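Local coordinates for protein 2',5'-phosphodiesterase 12 (Homo sapiens, PDB 4Z0V) that belongs to the endonuclease/exonuclease/phosphatase family, has a domain of the DNase I-like fold, and carries a bound magnesium ion, at residues Y380-G385 with G389-I394; Q419-V424 with D429-V434. One frame throughout, in Å; residues are numbered along the deposited sequence.

Contact 1: residues Y380-G385 with G389-I394; sequences YTNYVG and GCLDYI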
loop_
_atom_site.group_PDB
_atom_site.type_symbol
_atom_site.label_atom_id
_atom_site.label_comp_id
_atom_site.label_asym_id
_atom_site.label_seq_id
_atom_site.Cartn_x
_atom_site.Cartn_y
_atom_site.Cartn_z
ATOM N N TYR A 380 7.877 -14.243 8.797
ATOM C CA TYR A 380 7.812 -12.818 9.169
ATOM C C TYR A 380 7.422 -11.972 7.956
ATOM O O TYR A 380 7.649 -12.374 6.814
ATOM C CB TYR A 380 9.166 -12.291 9.757
ATOM C CG TYR A 380 10.357 -12.649 8.893
ATOM C CD1 TYR A 380 10.654 -11.923 7.743
ATOM C CD2 TYR A 380 11.212 -13.692 9.246
ATOM C CE1 TYR A 380 11.730 -12.264 6.926
ATOM C CE2 TYR A 380 12.295 -14.043 8.438
ATOM C CZ TYR A 380 12.536 -13.340 7.268
ATOM O OH TYR A 380 13.592 -13.675 6.461
ATOM N N THR A 381 6.844 -10.810 8.218
ATOM C CA THR A 381 6.517 -9.797 7.203
ATOM C C THR A 381 7.215 -8.493 7.605
ATOM O O THR A 381 7.128 -7.497 6.901
ATOM C CB THR A 381 4.988 -9.615 7.045
ATOM O OG1 THR A 381 4.459 -9.106 8.263
ATOM C CG2 THR A 381 4.267 -10.916 6.689
ATOM N N ASN A 382 7.856 -8.493 8.771
ATOM C CA ASN A 382 8.593 -7.362 9.306
ATOM C C ASN A 382 9.908 -7.908 9.840
ATOM O O ASN A 382 9.872 -8.862 10.611
ATOM C CB ASN A 382 7.776 -6.661 10.376
ATOM C CG ASN A 382 8.514 -5.557 11.117
ATOM O OD1 ASN A 382 8.706 -5.638 12.307
ATOM N ND2 ASN A 382 8.830 -4.454 10.467
ATOM N N TYR A 383 11.063 -7.384 9.375
ATOM C CA TYR A 383 12.347 -7.970 9.823
ATOM C C TYR A 383 13.368 -6.860 10.054
ATOM O O TYR A 383 13.909 -6.299 9.100
ATOM C CB TYR A 383 12.843 -8.981 8.782
ATOM C CG TYR A 383 13.973 -9.847 9.289
ATOM C CD1 TYR A 383 15.291 -9.397 9.261
ATOM C CD2 TYR A 383 13.720 -11.094 9.857
ATOM C CE1 TYR A 383 16.335 -10.193 9.720
ATOM C CE2 TYR A 383 14.757 -11.886 10.350
ATOM C CZ TYR A 383 16.061 -11.422 10.288
ATOM O OH TYR A 383 17.094 -12.158 10.803
ATOM N N VAL A 384 13.595 -6.521 11.317
ATOM C CA VAL A 384 14.493 -5.415 11.667
ATOM C C VAL A 384 15.527 -5.890 12.700
ATOM O O VAL A 384 15.453 -7.025 13.161
ATOM C CB VAL A 384 13.696 -4.180 12.171
ATOM C CG1 VAL A 384 12.880 -3.579 11.041
ATOM C CG2 VAL A 384 12.788 -4.530 13.360
ATOM N N GLY A 385 16.479 -5.037 13.024
ATOM C CA GLY A 385 17.436 -5.367 14.074
ATOM C C GLY A 385 16.662 -5.427 15.378
ATOM O O GLY A 385 15.955 -4.476 15.717
ATOM N N GLY A 389 8.596 -10.573 12.867
ATOM C CA GLY A 389 7.297 -11.148 13.123
ATOM C C GLY A 389 6.386 -11.022 11.931
ATOM O O GLY A 389 6.611 -10.181 11.046
ATOM N N CYS A 390 5.382 -11.886 11.893
ATOM C CA CYS A 390 4.358 -11.818 10.851
ATOM C C CYS A 390 3.307 -10.876 11.382
ATOM O O CYS A 390 2.604 -11.251 12.324
ATOM C CB CYS A 390 3.792 -13.204 10.572
ATOM S SG CYS A 390 2.347 -13.183 9.497
ATOM N N LEU A 391 3.217 -9.647 10.824
ATOM C CA LEU A 391 2.306 -8.610 11.325
ATOM C C LEU A 391 1.236 -8.217 10.324
ATOM O O LEU A 391 0.256 -7.567 10.708
ATOM C CB LEU A 391 3.130 -7.338 11.649
ATOM C CG LEU A 391 4.250 -7.491 12.717
ATOM C CD1 LEU A 391 4.968 -6.187 12.924
ATOM C CD2 LEU A 391 3.723 -8.056 14.035
ATOM N N ASP A 392 1.462 -8.542 9.050
ATOM C CA ASP A 392 0.622 -8.130 7.903
ATOM C C ASP A 392 -0.182 -9.263 7.353
ATOM O O ASP A 392 0.309 -10.397 7.279
ATOM C CB ASP A 392 1.516 -7.579 6.773
ATOM C CG ASP A 392 2.396 -6.438 7.245
ATOM O OD1 ASP A 392 1.904 -5.291 7.284
ATOM O OD2 ASP A 392 3.546 -6.707 7.680
ATOM N N TYR A 393 -1.427 -8.971 6.936
ATOM C CA TYR A 393 -2.284 -10.016 6.371
ATOM C C TYR A 393 -3.162 -9.500 5.258
ATOM O O TYR A 393 -3.500 -8.316 5.231
ATOM C CB TYR A 393 -3.195 -10.621 7.451
ATOM C CG TYR A 393 -2.462 -11.149 8.668
ATOM C CD1 TYR A 393 -1.956 -12.446 8.693
ATOM C CD2 TYR A 393 -2.269 -10.348 9.789
ATOM C CE1 TYR A 393 -1.234 -12.920 9.793
ATOM C CE2 TYR A 393 -1.537 -10.802 10.887
ATOM C CZ TYR A 393 -1.041 -12.098 10.892
ATOM O OH TYR A 393 -0.307 -12.536 11.969
ATOM N N ILE A 394 -3.550 -10.400 4.346
ATOM C CA ILE A 394 -4.590 -10.132 3.353
ATOM C C ILE A 394 -5.707 -11.087 3.760
ATOM O O ILE A 394 -5.574 -12.276 3.502
ATOM C CB ILE A 394 -4.153 -10.308 1.888
ATOM C CG1 ILE A 394 -3.056 -9.266 1.508
ATOM C CG2 ILE A 394 -5.381 -10.189 0.940
ATOM C CD1 ILE A 394 -2.284 -9.634 0.184
#
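Thr381 and Asn382 both face Gly389, forming a classic beta bulge at one end of the antiparallel hairpin made by strands 382-384 and 387-397. The Gly389 carbonyl oxygen takes both amides. Thr381 N lies 2.9 Å from Gly389 O and reaches it from above the carbonyl plane, 42° out of it, whereas Asn382 N, 3.1 Å from Gly389 O, comes in almost along the carbonyl bond. Gly389 N answers with a bond to Asn382 O, and this exchange makes Asn382 and Gly389 a hydrogen-bonded pair.

Beyond the bulge the contact passes to the side chain of Thr381, which reaches into the turn of chain at 390-392. Its CB comes within 3.3 Å of Asp392 OD2. From there the two branches part. With chi1 at 64°, OG1 stands between the backbone N and the carbonyl carbon, and CG2 is swung to the side of the backbone N, where it rests 4.1 Å from Cys390 SG. The hydroxyl is gripped from two directions: it accepts Leu391 N at 2.9 Å from OG1 in a nearly straight bond (164°), and it donates to Asp392 OD2, 2.6 Å from OG1. On the carboxylate this bond uses the anti lone pair of OD2, and the same oxygen also accepts His430 ND1. Thr381 thus helps fix the rotation of a carboxylate that in turn holds a histidine, consistent with a second-shell role near the metal site.

The side chain of Asn382 lies about 6 Å from the magnesium ion. That of Leu391 crosses the Asn382 side chain at a slant, placing CD1 3.8 Å from Asn382 CB and in touch with Asn382 OD1 as well.

Contact 2: residues Q419-V424 with D429-V434; sequences QALPSV and DHIALV
Leu421 and Ile431 supply the apolar part of this contact, between the loop 419-424 and the chain leading into strand 433-439. Their side chains meet at about a right angle. Leu421 CD1 presses on Ile431 CG1 at 3.8 Å and reaches Ile431 CD1 as well. With chi1 at -51°, Leu421 CG lies beside its own backbone N, and the isobutyl group extends from there to Ile431.

The second kind of contact is close packing around Asp429, on its backbone and on its CB. Leu421 CB sits 3.9 Å from Asp429 CA, and Pro422, which follows a cis peptide bond, sets its ring next to Asp429. The two side chains run side by side in the same direction, with Pro422 CD 4.1 Å from Asp429 CB.

No hydrogen bond joins the two segments, and the polar groups have partners elsewhere. The Asp429 carboxylate is carried away from the loop: OD2 bonds to Tyr149 OH, OD1 lies in plane at the edge of the His430 ring, and the side chain is about 4 Å from the magnesium ion. Ser428, Asp429 and His430 fit the Ser-Asp-His sequence that recurs near the C-terminal end of this family's domain. Leu421 O is bonded to Tyr151 OH.

Strand 382-384 runs alongside, its Tyr383 forming backbone hydrogen bonds with both Leu421 and Asp429. The loop follows helix 412-416, and past Ile431 the chain enters strand 433-439, which pairs with strands 125-132 and 401-406 in one of the domain's sheets.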
loop_
_atom_site.group_PDB
_atom_site.type_symbol
_atom_site.label_atom_id
_atom_site.label_comp_id
_atom_site.label_asym_id
_atom_site.label_seq_id
_atom_site.Cartn_x
_atom_site.Cartn_y
_atom_site.Cartn_z
ATOM N N GLN A 419 22.052 -7.416 6.872
ATOM C CA GLN A 419 21.626 -7.729 8.232
ATOM C C GLN A 419 20.095 -7.821 8.336
ATOM O O GLN A 419 19.570 -8.866 8.694
ATOM C CB GLN A 419 22.187 -6.759 9.294
ATOM C CG GLN A 419 21.800 -7.220 10.704
ATOM C CD GLN A 419 22.086 -6.229 11.785
ATOM O OE1 GLN A 419 23.104 -5.539 11.774
ATOM N NE2 GLN A 419 21.214 -6.193 12.781
ATOM N N ALA A 420 19.388 -6.726 8.051
ATOM C CA ALA A 420 17.935 -6.718 8.164
ATOM C C ALA A 420 17.377 -5.666 7.226
ATOM O O ALA A 420 18.081 -5.220 6.296
ATOM C CB ALA A 420 17.519 -6.454 9.617
ATOM N N LEU A 421 16.121 -5.265 7.464
ATOM C CA LEU A 421 15.441 -4.323 6.572
ATOM C C LEU A 421 15.198 -2.962 7.242
ATOM O O LEU A 421 15.080 -2.884 8.462
ATOM C CB LEU A 421 14.092 -4.935 6.133
ATOM C CG LEU A 421 14.136 -6.374 5.557
ATOM C CD1 LEU A 421 12.742 -6.880 5.290
ATOM C CD2 LEU A 421 15.011 -6.466 4.323
ATOM N N PRO A 422 15.054 -1.877 6.478
ATOM C CA PRO A 422 15.229 -1.775 5.020
ATOM C C PRO A 422 16.699 -1.932 4.646
ATOM O O PRO A 422 17.555 -2.030 5.531
ATOM C CB PRO A 422 14.688 -0.381 4.699
ATOM C CG PRO A 422 14.903 0.408 5.945
ATOM C CD PRO A 422 14.778 -0.561 7.089
ATOM N N SER A 423 16.975 -1.989 3.340
ATOM C CA SER A 423 18.327 -2.125 2.827
ATOM C C SER A 423 18.440 -1.453 1.473
ATOM O O SER A 423 17.433 -1.000 0.884
ATOM C CB SER A 423 18.692 -3.602 2.709
ATOM O OG SER A 423 18.018 -4.171 1.596
ATOM N N VAL A 424 19.648 -1.518 0.901
ATOM C CA VAL A 424 19.859 -1.031 -0.461
ATOM C C VAL A 424 18.995 -1.833 -1.478
ATOM O O VAL A 424 18.758 -1.343 -2.572
ATOM C CB VAL A 424 21.369 -1.116 -0.845
ATOM C CG1 VAL A 424 22.203 -0.179 0.022
ATOM C CG2 VAL A 424 21.896 -2.552 -0.747
ATOM N N ASP A 429 10.766 -1.629 6.102
ATOM C CA ASP A 429 11.110 -2.593 7.144
ATOM C C ASP A 429 10.096 -3.754 7.095
ATOM O O ASP A 429 10.270 -4.756 7.777
ATOM C CB ASP A 429 11.188 -1.948 8.538
ATOM C CG ASP A 429 9.989 -1.154 9.015
ATOM O OD1 ASP A 429 9.172 -0.737 8.172
ATOM O OD2 ASP A 429 9.955 -0.809 10.202
ATOM N N HIS A 430 9.038 -3.616 6.269
ATOM C CA HIS A 430 8.054 -4.675 6.030
ATOM C C HIS A 430 8.251 -5.265 4.644
ATOM O O HIS A 430 8.912 -4.666 3.801
ATOM C CB HIS A 430 6.620 -4.142 6.160
ATOM C CG HIS A 430 6.202 -3.812 7.555
ATOM N ND1 HIS A 430 5.236 -4.565 8.216
ATOM C CD2 HIS A 430 6.575 -2.787 8.348
ATOM C CE1 HIS A 430 5.078 -3.991 9.404
ATOM N NE2 HIS A 430 5.864 -2.917 9.532
ATOM N N ILE A 431 7.640 -6.423 4.395
ATOM C CA ILE A 431 7.678 -7.114 3.112
ATOM C C ILE A 431 6.271 -7.111 2.544
ATOM O O ILE A 431 5.327 -7.470 3.257
ATOM C CB ILE A 431 8.223 -8.538 3.319
ATOM C CG1 ILE A 431 9.638 -8.509 3.947
ATOM C CG2 ILE A 431 8.182 -9.325 2.012
ATOM C CD1 ILE A 431 10.147 -9.913 4.428
ATOM N N ALA A 432 6.121 -6.719 1.274
ATOM C CA ALA A 432 4.825 -6.696 0.618
ATOM C C ALA A 432 4.226 -8.066 0.535
ATOM O O ALA A 432 4.938 -9.052 0.239
ATOM C CB ALA A 432 4.956 -6.129 -0.803
ATOM N N LEU A 433 2.930 -8.150 0.831
ATOM C CA LEU A 433 2.174 -9.399 0.604
ATOM C C LEU A 433 1.503 -9.296 -0.723
ATOM O O LEU A 433 0.916 -8.265 -1.022
ATOM C CB LEU A 433 1.123 -9.643 1.680
ATOM C CG LEU A 433 1.604 -9.869 3.081
ATOM C CD1 LEU A 433 0.410 -10.085 3.961
ATOM C CD2 LEU A 433 2.565 -11.063 3.162
ATOM N N VAL A 434 1.629 -10.320 -1.567
ATOM C CA VAL A 434 1.014 -10.302 -2.907
ATOM C C VAL A 434 0.384 -11.657 -3.147
ATOM O O VAL A 434 1.055 -12.682 -2.967
ATOM C CB VAL A 434 2.046 -9.981 -4.026
ATOM C CG1 VAL A 434 1.348 -9.735 -5.380
ATOM C CG2 VAL A 434 2.945 -8.805 -3.657
#

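Overall arrangement
Both contacts are buried and lie side by side, their centres about 9 Å apart, with strand 382-384 common to the surroundings of each. Contact 1 belongs to a hairpin of one sheet and is polar, held by backbone and hydroxyl hydrogen bonds; contact 2 joins irregular chain on both sides by apolar packing, just ahead of strand 433-439 of the other sheet. Thr381 O and Ile431 N, 2.8 Å apart and probably hydrogen-bonded, tie the two together, alongside the link from Asp392 to His430. Asn382 and Asp429 bring contacts 1 and 2 respectively close to the magnesium ion.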